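Local coordinates for protein UDP-N-acetylglucosamine pyrophosphorylase (Entamoeba histolytica, PDB 3OC9) that probably catalyses the transfer of a uridylyl group from UTP to N-acetyl-alpha-D-glucosamine 1-phosphate, giving UDP-N-acetylglucosamine and diphosphate, at residues A[178-183]-A[200-205]; A[93-98]-A[170-175]; A[193-198]-A[210-215]. One frame throughout, in Å; residues are numbered along the deposited sequence.

Contact 1: A[178-183]-A[200-205]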
ATOM      1  N   ILE A 178       9.783  18.133  -3.775  1.00 24.70           N
ATOM      2  CA  ILE A 178       8.694  17.141  -3.614  1.00 23.19           C
ATOM      3  C   ILE A 178       7.540  17.683  -2.742  1.00 22.68           C
ATOM      4  O   ILE A 178       7.756  18.125  -1.593  1.00 23.76           O
ATOM      5  CB  ILE A 178       9.234  15.792  -3.068  1.00 22.20           C
ATOM      6  CG1 ILE A 178      10.189  15.146  -4.098  1.00 23.33           C
ATOM      7  CG2 ILE A 178       8.047  14.830  -2.660  1.00 22.07           C
ATOM      8  CD1 ILE A 178      11.010  13.958  -3.546  1.00 21.73           C
ATOM      9  N   LYS A 179       6.334  17.683  -3.313  1.00 22.20           N
ATOM     10  CA  LYS A 179       5.139  18.276  -2.678  1.00 22.70           C
ATOM     11  C   LYS A 179       4.088  17.249  -2.214  1.00 21.74           C
ATOM     12  O   LYS A 179       3.343  17.520  -1.258  1.00 20.67           O
ATOM     13  CB  LYS A 179       4.461  19.289  -3.620  1.00 23.65           C
ATOM     14  CG  LYS A 179       5.323  20.497  -4.071  1.00 28.74           C
ATOM     15  CD  LYS A 179       5.600  21.451  -2.899  1.00 35.40           C
ATOM     16  CE  LYS A 179       6.330  22.713  -3.344  1.00 39.92           C
ATOM     17  NZ  LYS A 179       6.141  23.785  -2.317  1.00 43.20           N
ATOM     18  N   TYR A 180       3.992  16.114  -2.914  1.00 21.14           N
ATOM     19  CA  TYR A 180       2.975  15.069  -2.606  1.00 20.79           C
ATOM     20  C   TYR A 180       3.573  13.650  -2.628  1.00 20.39           C
ATOM     21  O   TYR A 180       4.323  13.329  -3.545  1.00 20.97           O
ATOM     22  CB  TYR A 180       1.818  15.129  -3.633  1.00 20.64           C
ATOM     23  CG  TYR A 180       1.036  16.433  -3.643  1.00 22.24           C
ATOM     24  CD1 TYR A 180       0.184  16.759  -2.582  1.00 21.96           C
ATOM     25  CD2 TYR A 180       1.144  17.343  -4.713  1.00 24.09           C
ATOM     26  CE1 TYR A 180      -0.553  17.974  -2.583  1.00 24.05           C
ATOM     27  CE2 TYR A 180       0.407  18.567  -4.712  1.00 24.72           C
ATOM     28  CZ  TYR A 180      -0.434  18.856  -3.644  1.00 24.42           C
ATOM     29  OH  TYR A 180      -1.170  20.037  -3.602  1.00 25.41           O
ATOM     30  N   SER A 181       3.236  12.811  -1.631  1.00 19.74           N
ATOM     31  CA  SER A 181       3.742  11.418  -1.533  1.00 18.81           C
ATOM     32  C   SER A 181       2.562  10.438  -1.353  1.00 18.16           C
ATOM     33  O   SER A 181       1.620  10.732  -0.595  1.00 18.39           O
ATOM     34  CB  SER A 181       4.738  11.250  -0.350  1.00 18.82           C
ATOM     35  OG  SER A 181       5.894  12.111  -0.453  1.00 19.74           O
ATOM     36  N   VAL A 182       2.587   9.304  -2.057  1.00 17.21           N
ATOM     37  CA  VAL A 182       1.584   8.220  -1.835  1.00 17.68           C
ATOM     38  C   VAL A 182       2.200   7.086  -1.002  1.00 17.73           C
ATOM     39  O   VAL A 182       3.231   6.491  -1.414  1.00 17.02           O
ATOM     40  CB  VAL A 182       1.016   7.642  -3.173  1.00 17.15           C
ATOM     41  CG1 VAL A 182      -0.012   6.546  -2.906  1.00 17.95           C
ATOM     42  CG2 VAL A 182       0.407   8.739  -4.037  1.00 18.45           C
ATOM     43  N   ALA A 183       1.592   6.807   0.165  1.00 17.94           N
ATOM     44  CA  ALA A 183       2.019   5.712   1.062  1.00 18.37           C
ATOM     45  C   ALA A 183       1.056   4.516   1.016  1.00 18.82           C
ATOM     46  O   ALA A 183      -0.151   4.684   1.242  1.00 18.36           O
ATOM     47  CB  ALA A 183       2.143   6.233   2.532  1.00 19.17           C
ATOM     48  N   GLY A 200      -3.529  14.724  -9.130  1.00 21.04           N
ATOM     49  CA  GLY A 200      -4.280  15.877  -9.665  1.00 22.18           C
ATOM     50  C   GLY A 200      -5.495  16.282  -8.819  1.00 22.66           C
ATOM     51  O   GLY A 200      -5.762  17.484  -8.610  1.00 23.19           O
ATOM     52  N   TYR A 201      -6.209  15.283  -8.305  1.00 22.28           N
ATOM     53  CA  TYR A 201      -7.381  15.512  -7.417  1.00 22.57           C
ATOM     54  C   TYR A 201      -6.965  16.229  -6.105  1.00 23.38           C
ATOM     55  O   TYR A 201      -7.566  17.259  -5.718  1.00 23.46           O
ATOM     56  CB  TYR A 201      -8.109  14.171  -7.158  1.00 22.41           C
ATOM     57  CG  TYR A 201      -9.552  14.264  -6.642  1.00 20.74           C
ATOM     58  CD1 TYR A 201     -10.609  14.508  -7.523  1.00 22.66           C
ATOM     59  CD2 TYR A 201      -9.855  14.065  -5.279  1.00 20.93           C
ATOM     60  CE1 TYR A 201     -11.950  14.565  -7.070  1.00 22.22           C
ATOM     61  CE2 TYR A 201     -11.207  14.127  -4.812  1.00 21.27           C
ATOM     62  CZ  TYR A 201     -12.240  14.378  -5.716  1.00 22.67           C
ATOM     63  OH  TYR A 201     -13.570  14.459  -5.276  1.00 21.73           O
ATOM     64  N   MET A 202      -5.933  15.721  -5.423  1.00 23.32           N
ATOM     65  CA  MET A 202      -5.492  16.373  -4.189  1.00 24.13           C
ATOM     66  C   MET A 202      -4.880  17.783  -4.405  1.00 24.99           C
ATOM     67  O   MET A 202      -5.007  18.655  -3.533  1.00 24.48           O
ATOM     68  CB  MET A 202      -4.685  15.423  -3.262  1.00 25.24           C
ATOM     69  CG  MET A 202      -3.251  15.114  -3.658  1.00 24.24           C
ATOM     70  SD  MET A 202      -2.479  13.957  -2.449  1.00 23.94           S
ATOM     71  CE  MET A 202      -2.618  14.838  -0.891  1.00 22.00           C
ATOM     72  N   ASP A 203      -4.292  18.037  -5.580  1.00 25.23           N
ATOM     73  CA  ASP A 203      -3.731  19.384  -5.826  1.00 26.74           C
ATOM     74  C   ASP A 203      -4.812  20.427  -6.055  1.00 27.30           C
ATOM     75  O   ASP A 203      -4.760  21.509  -5.456  1.00 28.25           O
ATOM     76  CB  ASP A 203      -2.693  19.409  -6.956  1.00 27.51           C
ATOM     77  CG  ASP A 203      -1.980  20.773  -7.077  1.00 28.83           C
ATOM     78  OD1 ASP A 203      -1.265  21.197  -6.133  1.00 30.43           O
ATOM     79  OD2 ASP A 203      -2.140  21.418  -8.126  1.00 29.90           O
ATOM     80  N   LEU A 204      -5.810  20.093  -6.865  1.00 27.29           N
ATOM     81  CA  LEU A 204      -6.860  21.070  -7.185  1.00 28.91           C
ATOM     82  C   LEU A 204      -7.808  21.364  -5.993  1.00 27.73           C
ATOM     83  O   LEU A 204      -8.341  22.497  -5.874  1.00 27.97           O
ATOM     84  CB  LEU A 204      -7.577  20.716  -8.508  1.00 30.02           C
ATOM     85  CG  LEU A 204      -6.675  20.612  -9.779  1.00 33.90           C
ATOM     86  CD1 LEU A 204      -7.474  20.287 -11.043  1.00 36.52           C
ATOM     87  CD2 LEU A 204      -5.809  21.865 -10.023  1.00 36.28           C
ATOM     88  N   LEU A 205      -7.963  20.386  -5.084  1.00 25.35           N
ATOM     89  CA  LEU A 205      -8.730  20.593  -3.833  1.00 24.93           C
ATOM     90  C   LEU A 205      -7.880  21.089  -2.628  1.00 25.47           C
ATOM     91  O   LEU A 205      -8.426  21.358  -1.548  1.00 25.48           O
ATOM     92  CB  LEU A 205      -9.533  19.328  -3.455  1.00 24.49           C
ATOM     93  CG  LEU A 205     -10.675  18.870  -4.387  1.00 24.63           C
ATOM     94  CD1 LEU A 205     -11.327  17.607  -3.818  1.00 25.82           C
ATOM     95  CD2 LEU A 205     -11.742  19.952  -4.590  1.00 27.63           C
TER
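Tyr180 of strand 180-184 reaches helix 196-204 and is held there by Met202 and Asp203. The tight part is buried. Met202 slides past the ring in the opposite direction, and its CE lies 3.8 Å from Tyr180 CD1. Its sulfur makes an oblique Met-aromatic contact, with SD 4.8 Å from the centroid of the Tyr180 ring and 47° off the ring normal. A bend at chi3 (-58°) turns the methyl back along the CD1 side of the ring. The other end is polar and nearer solvent, since Asp203 is partly exposed. Tyr180 OH donates to Asp203 OD1 at 2.8 Å, using the anti lone pair of that oxygen. The carboxylate plane stands 78° from the ring plane. The second oxygen of Asp203, OD2, forms a salt bridge with Arg26 of helix 21-32. The two bonds would hold the carboxylate in place and probably favour its charged form. On the loose, solvent side, Leu204 and Lys179 are exposed and stay clear of the partner segment. The helix thus packs on strand 180-184, which pairs in parallel with strand 36-41 in the central mixed sheet, an arrangement typical of the alpha/beta Rossmann-like core of GT-A nucleotidyltransferases.

Contact 2: A[93-98]-A[170-175]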
ATOM      1  N   MET A  93      11.944  11.868 -12.876  1.00 26.44           N
ATOM      2  CA  MET A  93      12.315  10.956 -11.763  1.00 25.94           C
ATOM      3  C   MET A  93      11.282  10.934 -10.624  1.00 24.43           C
ATOM      4  O   MET A  93      10.909  11.995 -10.122  1.00 25.39           O
ATOM      5  CB  MET A  93      13.725  11.311 -11.219  1.00 26.45           C
ATOM      6  CG  MET A  93      14.286  10.344 -10.148  1.00 28.34           C
ATOM      7  SD  MET A  93      16.064  10.526  -9.762  1.00 27.45           S
ATOM      8  CE  MET A  93      16.799   9.790 -11.203  1.00 28.40           C
ATOM      9  N   ILE A  94      10.835   9.735 -10.234  1.00 23.05           N
ATOM     10  CA  ILE A  94      10.039   9.529  -8.992  1.00 21.77           C
ATOM     11  C   ILE A  94      10.900   8.875  -7.884  1.00 21.60           C
ATOM     12  O   ILE A  94      11.248   7.707  -7.994  1.00 21.35           O
ATOM     13  CB  ILE A  94       8.757   8.639  -9.250  1.00 20.94           C
ATOM     14  CG1 ILE A  94       7.858   9.249 -10.332  1.00 20.98           C
ATOM     15  CG2 ILE A  94       7.952   8.429  -7.914  1.00 21.35           C
ATOM     16  CD1 ILE A  94       6.739   8.252 -10.839  1.00 21.27           C
ATOM     17  N   HIS A  95      11.238   9.615  -6.822  1.00 20.60           N
ATOM     18  CA  HIS A  95      12.008   9.053  -5.688  1.00 21.20           C
ATOM     19  C   HIS A  95      11.131   8.072  -4.850  1.00 20.57           C
ATOM     20  O   HIS A  95       9.929   8.320  -4.680  1.00 20.44           O
ATOM     21  CB  HIS A  95      12.609  10.197  -4.825  1.00 21.66           C
ATOM     22  CG  HIS A  95      13.789  10.888  -5.466  1.00 22.74           C
ATOM     23  ND1 HIS A  95      15.076  10.395  -5.379  1.00 23.70           N
ATOM     24  CD2 HIS A  95      13.866  11.999  -6.241  1.00 24.36           C
ATOM     25  CE1 HIS A  95      15.899  11.182  -6.057  1.00 24.17           C
ATOM     26  NE2 HIS A  95      15.189  12.157  -6.603  1.00 25.67           N
ATOM     27  N   TRP A  96      11.732   6.975  -4.357  1.00 19.89           N
ATOM     28  CA  TRP A  96      11.042   5.875  -3.635  1.00 19.08           C
ATOM     29  C   TRP A  96      11.717   5.651  -2.271  1.00 19.24           C
ATOM     30  O   TRP A  96      12.909   5.299  -2.220  1.00 19.02           O
ATOM     31  CB  TRP A  96      11.088   4.579  -4.489  1.00 19.15           C
ATOM     32  CG  TRP A  96      10.393   3.322  -3.931  1.00 18.51           C
ATOM     33  CD1 TRP A  96       9.575   3.228  -2.810  1.00 19.66           C
ATOM     34  CD2 TRP A  96      10.451   1.998  -4.489  1.00 19.21           C
ATOM     35  NE1 TRP A  96       9.139   1.915  -2.656  1.00 19.51           N
ATOM     36  CE2 TRP A  96       9.659   1.149  -3.666  1.00 18.46           C
ATOM     37  CE3 TRP A  96      11.096   1.449  -5.610  1.00 20.22           C
ATOM     38  CZ2 TRP A  96       9.495  -0.226  -3.929  1.00 19.21           C
ATOM     39  CZ3 TRP A  96      10.931   0.067  -5.882  1.00 21.45           C
ATOM     40  CH2 TRP A  96      10.124  -0.748  -5.042  1.00 19.98           C
ATOM     41  N   PHE A  97      10.957   5.868  -1.186  1.00 18.37           N
ATOM     42  CA  PHE A  97      11.467   5.730   0.198  1.00 19.60           C
ATOM     43  C   PHE A  97      10.897   4.415   0.784  1.00 20.01           C
ATOM     44  O   PHE A  97       9.667   4.242   0.853  1.00 19.14           O
ATOM     45  CB  PHE A  97      11.075   6.986   1.027  1.00 20.18           C
ATOM     46  CG  PHE A  97      11.535   8.289   0.391  1.00 21.74           C
ATOM     47  CD1 PHE A  97      12.874   8.712   0.514  1.00 21.41           C
ATOM     48  CD2 PHE A  97      10.652   9.077  -0.347  1.00 21.97           C
ATOM     49  CE1 PHE A  97      13.324   9.894  -0.110  1.00 22.30           C
ATOM     50  CE2 PHE A  97      11.083  10.275  -0.968  1.00 22.77           C
ATOM     51  CZ  PHE A  97      12.433  10.682  -0.844  1.00 21.91           C
ATOM     52  N   LEU A  98      11.797   3.504   1.189  1.00 19.69           N
ATOM     53  CA  LEU A  98      11.407   2.159   1.636  0.70 20.60           C
ATOM     54  C   LEU A  98      11.741   1.966   3.105  1.00 20.88           C
ATOM     55  O   LEU A  98      12.918   1.948   3.484  1.00 21.32           O
ATOM     56  CB  LEU A  98      12.118   1.074   0.812  0.70 21.07           C
ATOM     57  CG  LEU A  98      11.709   0.911  -0.643  0.70 23.62           C
ATOM     58  CD1 LEU A  98      12.628   1.753  -1.494  0.70 26.07           C
ATOM     59  CD2 LEU A  98      11.791  -0.572  -1.046  0.70 27.26           C
ATOM     60  N   LEU A 170      12.629  14.390   5.212  1.00 24.35           N
ATOM     61  CA  LEU A 170      11.849  15.625   5.042  1.00 24.38           C
ATOM     62  C   LEU A 170      12.714  16.787   4.500  1.00 25.60           C
ATOM     63  O   LEU A 170      12.269  17.548   3.625  1.00 25.37           O
ATOM     64  CB  LEU A 170      11.068  16.024   6.318  1.00 24.25           C
ATOM     65  CG  LEU A 170      10.127  14.965   6.945  1.00 24.70           C
ATOM     66  CD1 LEU A 170       9.380  15.547   8.146  1.00 23.66           C
ATOM     67  CD2 LEU A 170       9.127  14.420   5.922  1.00 25.52           C
ATOM     68  N   GLU A 171      13.951  16.901   4.998  1.00 26.63           N
ATOM     69  CA  GLU A 171      14.911  17.887   4.454  1.00 27.39           C
ATOM     70  C   GLU A 171      15.200  17.628   2.962  1.00 27.08           C
ATOM     71  O   GLU A 171      15.216  18.569   2.164  1.00 27.49           O
ATOM     72  CB  GLU A 171      16.213  17.907   5.272  1.00 28.26           C
ATOM     73  CG  GLU A 171      16.073  18.632   6.619  1.00 31.02           C
ATOM     74  CD  GLU A 171      17.392  18.826   7.362  1.00 34.89           C
ATOM     75  OE1 GLU A 171      18.474  18.614   6.776  1.00 35.81           O
ATOM     76  OE2 GLU A 171      17.339  19.207   8.548  1.00 37.48           O
ATOM     77  N   PHE A 172      15.402  16.351   2.600  1.00 26.26           N
ATOM     78  CA  PHE A 172      15.648  15.927   1.200  1.00 26.17           C
ATOM     79  C   PHE A 172      14.443  16.258   0.291  1.00 25.88           C
ATOM     80  O   PHE A 172      14.620  16.764  -0.842  1.00 25.41           O
ATOM     81  CB  PHE A 172      15.980  14.421   1.161  1.00 25.51           C
ATOM     82  CG  PHE A 172      16.312  13.871  -0.220  1.00 26.90           C
ATOM     83  CD1 PHE A 172      17.588  14.025  -0.759  1.00 27.55           C
ATOM     84  CD2 PHE A 172      15.361  13.142  -0.946  1.00 25.22           C
ATOM     85  CE1 PHE A 172      17.912  13.493  -2.024  1.00 27.18           C
ATOM     86  CE2 PHE A 172      15.662  12.603  -2.216  1.00 27.56           C
ATOM     87  CZ  PHE A 172      16.943  12.776  -2.758  1.00 28.39           C
ATOM     88  N   MET A 173      13.219  15.987   0.771  1.00 24.68           N
ATOM     89  CA  MET A 173      12.018  16.376   0.002  1.00 25.14           C
ATOM     90  C   MET A 173      11.969  17.889  -0.334  1.00 26.31           C
ATOM     91  O   MET A 173      11.680  18.269  -1.481  1.00 25.54           O
ATOM     92  CB  MET A 173      10.714  15.926   0.699  1.00 24.68           C
ATOM     93  CG  MET A 173      10.472  14.406   0.709  1.00 24.30           C
ATOM     94  SD  MET A 173       9.036  14.008   1.786  1.00 25.51           S
ATOM     95  CE  MET A 173       8.756  12.264   1.392  1.00 25.01           C
ATOM     96  N   ASN A 174      12.247  18.747   0.652  1.00 27.36           N
ATOM     97  CA  ASN A 174      12.262  20.200   0.411  1.00 28.94           C
ATOM     98  C   ASN A 174      13.346  20.612  -0.606  1.00 29.58           C
ATOM     99  O   ASN A 174      13.092  21.434  -1.488  1.00 30.46           O
ATOM    100  CB  ASN A 174      12.374  20.998   1.736  1.00 29.99           C
ATOM    101  CG  ASN A 174      11.098  20.897   2.601  1.00 32.33           C
ATOM    102  OD1 ASN A 174       9.977  20.868   2.085  1.00 34.46           O
ATOM    103  ND2 ASN A 174      11.276  20.843   3.918  1.00 33.17           N
ATOM    104  N   GLU A 175      14.530  20.015  -0.499  1.00 29.68           N
ATOM    105  CA  GLU A 175      15.644  20.270  -1.446  1.00 31.00           C
ATOM    106  C   GLU A 175      15.265  19.934  -2.909  1.00 30.84           C
ATOM    107  O   GLU A 175      15.577  20.701  -3.839  1.00 31.06           O
ATOM    108  CB  GLU A 175      16.870  19.465  -0.998  1.00 31.53           C
ATOM    109  CG  GLU A 175      18.047  19.399  -1.974  1.00 35.68           C
ATOM    110  CD  GLU A 175      19.209  18.539  -1.456  1.00 40.64           C
ATOM    111  OE1 GLU A 175      19.095  17.934  -0.355  1.00 42.02           O
ATOM    112  OE2 GLU A 175      20.248  18.475  -2.161  1.00 43.35           O
TER
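Strand 95-98 and helix 170-175 run almost exactly antiparallel, at 175°, with their axes 11.8 Å apart at closest approach. His95 and Phe97 reach across from the strand, and Phe172 and Met173 answer from the helix. Phe172 is central. Its CG lies anti to the backbone N (chi1 -178°), which carries the ring out to the strand, where it meets both His95 and Phe97. The ring meets His95 in a T-shaped stack. The Phe172 edge points at one face of the imidazole, with centroids of the two rings 5.2 Å apart and planes at 86°. Phe172 CZ comes within 3.8 Å of His95 CE1, and Phe172 CE2 lies over the same face toward its rim. Over the opposite face, also toward the rim, lies Met93 CG, 4.0 Å above the plane of the His95 ring.

This is helix-on-sheet packing in the alpha/beta core of a GT-A-type nucleotidyltransferase. Strand 95-100 lies between strands 36-41 and 125-134, parallel to both, and helix 169-176 covers one face of the sheet.

Phe97 and Phe172 meet edge to edge. Phe172 CD2 lies in the plane of the Phe97 ring, 3.8 Å from Phe97 CZ. Met173 approaches the same ring with its methyl end. Its CB does not point at the strand, but the chain is extended beyond CG, and CE arrives 3.9 Å from Phe97 CE2, oblique to the ring. No hydrogen bond joins the two segments. The imidazole's ND1 is hydrogen-bonded to His126 NE2 of the neighbouring strand 125-134. The ring of His126 also meets those of His95, Phe97 and Phe172, inclined modestly to the first two and more steeply to Phe172.

Contact 3: A[193-198]-A[210-215]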
ATOM      1  N   ASP A 193       0.226   2.798  -7.280  1.00 17.89           N
ATOM      2  CA  ASP A 193       1.446   3.538  -6.870  1.00 17.99           C
ATOM      3  C   ASP A 193       1.210   5.055  -6.956  1.00 18.23           C
ATOM      4  O   ASP A 193       0.207   5.517  -6.391  1.00 17.96           O
ATOM      5  CB  ASP A 193       2.707   3.010  -7.617  1.00 18.32           C
ATOM      6  CG  ASP A 193       3.009   1.528  -7.282  1.00 21.32           C
ATOM      7  OD1 ASP A 193       2.859   1.135  -6.106  1.00 23.98           O
ATOM      8  OD2 ASP A 193       3.401   0.739  -8.174  1.00 24.24           O
ATOM      9  N   VAL A 194       2.066   5.824  -7.646  1.00 18.29           N
ATOM     10  CA  VAL A 194       1.871   7.300  -7.748  1.00 19.08           C
ATOM     11  C   VAL A 194       0.814   7.628  -8.846  1.00 18.96           C
ATOM     12  O   VAL A 194       1.147   8.041  -9.968  1.00 19.08           O
ATOM     13  CB  VAL A 194       3.244   8.077  -7.920  1.00 19.16           C
ATOM     14  CG1 VAL A 194       3.047   9.620  -7.912  1.00 19.69           C
ATOM     15  CG2 VAL A 194       4.242   7.684  -6.824  1.00 21.09           C
ATOM     16  N   ASP A 195      -0.465   7.427  -8.496  1.00 18.40           N
ATOM     17  CA  ASP A 195      -1.607   7.475  -9.444  1.00 19.01           C
ATOM     18  C   ASP A 195      -1.838   8.926  -9.920  1.00 19.92           C
ATOM     19  O   ASP A 195      -2.217   9.767  -9.105  1.00 19.74           O
ATOM     20  CB  ASP A 195      -2.869   6.918  -8.719  1.00 19.53           C
ATOM     21  CG  ASP A 195      -4.148   6.948  -9.579  1.00 21.20           C
ATOM     22  OD1 ASP A 195      -4.054   7.239 -10.785  1.00 19.63           O
ATOM     23  OD2 ASP A 195      -5.266   6.697  -9.034  1.00 20.11           O
ATOM     24  N   PRO A 196      -1.626   9.231 -11.231  1.00 19.45           N
ATOM     25  CA  PRO A 196      -1.817  10.638 -11.674  1.00 20.49           C
ATOM     26  C   PRO A 196      -3.229  11.196 -11.384  1.00 20.23           C
ATOM     27  O   PRO A 196      -3.361  12.412 -11.118  1.00 20.17           O
ATOM     28  CB  PRO A 196      -1.540  10.597 -13.198  1.00 21.27           C
ATOM     29  CG  PRO A 196      -0.955   9.268 -13.481  1.00 22.37           C
ATOM     30  CD  PRO A 196      -1.171   8.341 -12.312  1.00 21.29           C
ATOM     31  N   ASN A 197      -4.259  10.334 -11.467  1.00 20.11           N
ATOM     32  CA  ASN A 197      -5.661  10.735 -11.131  1.00 20.36           C
ATOM     33  C   ASN A 197      -5.760  11.298  -9.705  1.00 20.18           C
ATOM     34  O   ASN A 197      -6.413  12.347  -9.460  1.00 20.44           O
ATOM     35  CB  ASN A 197      -6.645   9.541 -11.285  1.00 19.91           C
ATOM     36  CG  ASN A 197      -6.688   8.973 -12.708  1.00 22.52           C
ATOM     37  OD1 ASN A 197      -7.256   9.590 -13.615  1.00 24.77           O
ATOM     38  ND2 ASN A 197      -6.099   7.779 -12.899  1.00 21.72           N
ATOM     39  N   MET A 198      -5.098  10.613  -8.773  1.00 19.77           N
ATOM     40  CA  MET A 198      -5.134  10.983  -7.332  1.00 19.76           C
ATOM     41  C   MET A 198      -4.269  12.237  -7.023  1.00 19.62           C
ATOM     42  O   MET A 198      -4.678  13.116  -6.236  1.00 20.07           O
ATOM     43  CB  MET A 198      -4.710   9.733  -6.507  1.00 19.82           C
ATOM     44  CG  MET A 198      -4.633   9.904  -4.989  1.00 21.30           C
ATOM     45  SD  MET A 198      -3.883   8.406  -4.256  1.00 21.52           S
ATOM     46  CE  MET A 198      -4.442   8.628  -2.573  1.00 21.38           C
ATOM     47  N   CYS A 210      -5.379  12.745   1.270  1.00 17.02           N
ATOM     48  CA  CYS A 210      -6.385  12.153   0.376  1.00 17.42           C
ATOM     49  C   CYS A 210      -6.465  10.630   0.691  1.00 17.31           C
ATOM     50  O   CYS A 210      -5.469   9.882   0.480  1.00 17.01           O
ATOM     51  CB  CYS A 210      -6.035  12.418  -1.106  1.00 18.28           C
ATOM     52  SG  CYS A 210      -7.246  11.725  -2.345  1.00 20.37           S
ATOM     53  N   ILE A 211      -7.632  10.173   1.170  1.00 16.02           N
ATOM     54  CA  ILE A 211      -7.823   8.767   1.646  1.00 15.95           C
ATOM     55  C   ILE A 211      -8.625   7.932   0.619  1.00 16.26           C
ATOM     56  O   ILE A 211      -9.806   8.245   0.390  1.00 16.14           O
ATOM     57  CB  ILE A 211      -8.601   8.714   3.017  1.00 16.37           C
ATOM     58  CG1 ILE A 211      -7.944   9.632   4.064  1.00 16.98           C
ATOM     59  CG2 ILE A 211      -8.691   7.259   3.555  1.00 15.19           C
ATOM     60  CD1 ILE A 211      -8.809   9.855   5.397  1.00 17.60           C
ATOM     61  N   LYS A 212      -8.004   6.902   0.016  1.00 15.24           N
ATOM     62  CA  LYS A 212      -8.750   5.957  -0.872  1.00 16.20           C
ATOM     63  C   LYS A 212      -9.622   4.973  -0.052  1.00 16.03           C
ATOM     64  O   LYS A 212      -9.169   4.433   0.971  1.00 16.66           O
ATOM     65  CB  LYS A 212      -7.808   5.212  -1.876  1.00 15.98           C
ATOM     66  CG  LYS A 212      -7.503   6.072  -3.164  1.00 15.42           C
ATOM     67  CD  LYS A 212      -6.445   5.428  -4.096  1.00 14.38           C
ATOM     68  CE  LYS A 212      -6.473   6.044  -5.523  1.00 17.05           C
ATOM     69  NZ  LYS A 212      -5.439   5.379  -6.456  1.00 17.89           N
ATOM     70  N   ILE A 213     -10.870   4.758  -0.495  1.00 16.44           N
ATOM     71  CA  ILE A 213     -11.815   3.862   0.206  1.00 16.16           C
ATOM     72  C   ILE A 213     -12.517   2.903  -0.761  1.00 17.33           C
ATOM     73  O   ILE A 213     -12.610   3.186  -1.978  1.00 17.36           O
ATOM     74  CB  ILE A 213     -12.883   4.640   1.108  1.00 15.24           C
ATOM     75  CG1 ILE A 213     -13.879   5.490   0.277  1.00 15.82           C
ATOM     76  CG2 ILE A 213     -12.166   5.526   2.169  1.00 15.29           C
ATOM     77  CD1 ILE A 213     -15.158   4.700  -0.285  1.00 16.38           C
ATOM     78  N   VAL A 214     -12.994   1.785  -0.215  1.00 18.26           N
ATOM     79  CA  VAL A 214     -13.963   0.915  -0.916  1.00 19.37           C
ATOM     80  C   VAL A 214     -15.320   0.982  -0.183  1.00 19.37           C
ATOM     81  O   VAL A 214     -15.368   1.012   1.053  1.00 20.38           O
ATOM     82  CB  VAL A 214     -13.462  -0.579  -1.038  1.00 19.22           C
ATOM     83  CG1 VAL A 214     -12.236  -0.677  -1.967  1.00 21.31           C
ATOM     84  CG2 VAL A 214     -13.147  -1.235   0.383  1.00 19.37           C
ATOM     85  N   LYS A 215     -16.423   1.008  -0.934  1.00 20.77           N
ATOM     86  CA  LYS A 215     -17.766   0.922  -0.309  1.00 22.32           C
ATOM     87  C   LYS A 215     -18.015  -0.421   0.410  1.00 22.94           C
ATOM     88  O   LYS A 215     -17.928  -1.496  -0.221  1.00 23.19           O
ATOM     89  CB  LYS A 215     -18.847   1.114  -1.374  1.00 23.74           C
ATOM     90  CG  LYS A 215     -19.105   2.534  -1.791  1.00 26.79           C
ATOM     91  CD  LYS A 215     -20.413   2.536  -2.625  1.00 32.50           C
ATOM     92  CE  LYS A 215     -20.914   3.916  -2.919  1.00 35.15           C
ATOM     93  NZ  LYS A 215     -22.018   3.873  -3.949  1.00 35.97           N
TER
HETATM   94  O   HOH W   1      -2.631   4.665  -6.002  1.00 14.99           O
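Asp195 and Lys212 form a buried salt bridge between the start of helix 196-204 and strand 209-215. It is part of the helix-on-sheet packing of the alpha/beta core, and the aspartate is also the N-cap of the helix. Lys212 NZ donates to Asp195 OD2 at 2.9 Å and uses the anti lone pair of that oxygen. The lysine chain is extended beyond CG, which lets a strand residue span the gap to the helix start. The ammonium group has other direct partners. Glu332 makes a second salt bridge with Lys212 NZ. A water accepts from the same nitrogen and donates to Asp193 O, linking the lysine to the loop before the helix. Two carboxylates near one ammonium would probably favour its charged form.

Met198 crosses the aliphatic part of this lysine at a slant. Its SD is 3.7 Å from Lys212 CE, and its extended chain carries the methyl on toward the strand backbone, where Met198 CE lies 3.5 Å from Cys210 O. Met198 CG also meets the sulfur of Cys210, with CG 4.1 Å from Cys210 SG. Met198 thus covers part of the lysine chain just before its charged end.

The other carboxylate oxygen of Asp195 serves the helix. Two donors from Asn197 would help hold the group's rotation. The backbone N of Asn197 meets Asp195 OD1 from above the carboxylate plane, 64° out of it, as the capping bond. Asn197 ND2 reaches the syn lone pair of Asp195 OD1 at 3.0 Å.

All three contacts are buried and reach one mixed sheet. Contacts 1 and 2 each have one partly exposed residue, Asp203 and Phe172, while all four touching residues of contact 3 are buried. Contact 3 sits nearest the chain centre, about 10 Å between centres, against 16 Å and 18 Å for contacts 1 and 2. Contacts 1 and 3 share helix 196-204 and touch where Met202 CB packs on Cys210 CB. Contacts 1 and 2 meet where helix 169-176 leads into strand 180-184, with Ile178 N probably bonded to Met173 O. The chemistry differs. Contact 2 is aromatic and apolar, contact 1 mixes sulfur-aromatic packing with a phenol-carboxylate bond, and contact 3 buries a salt bridge.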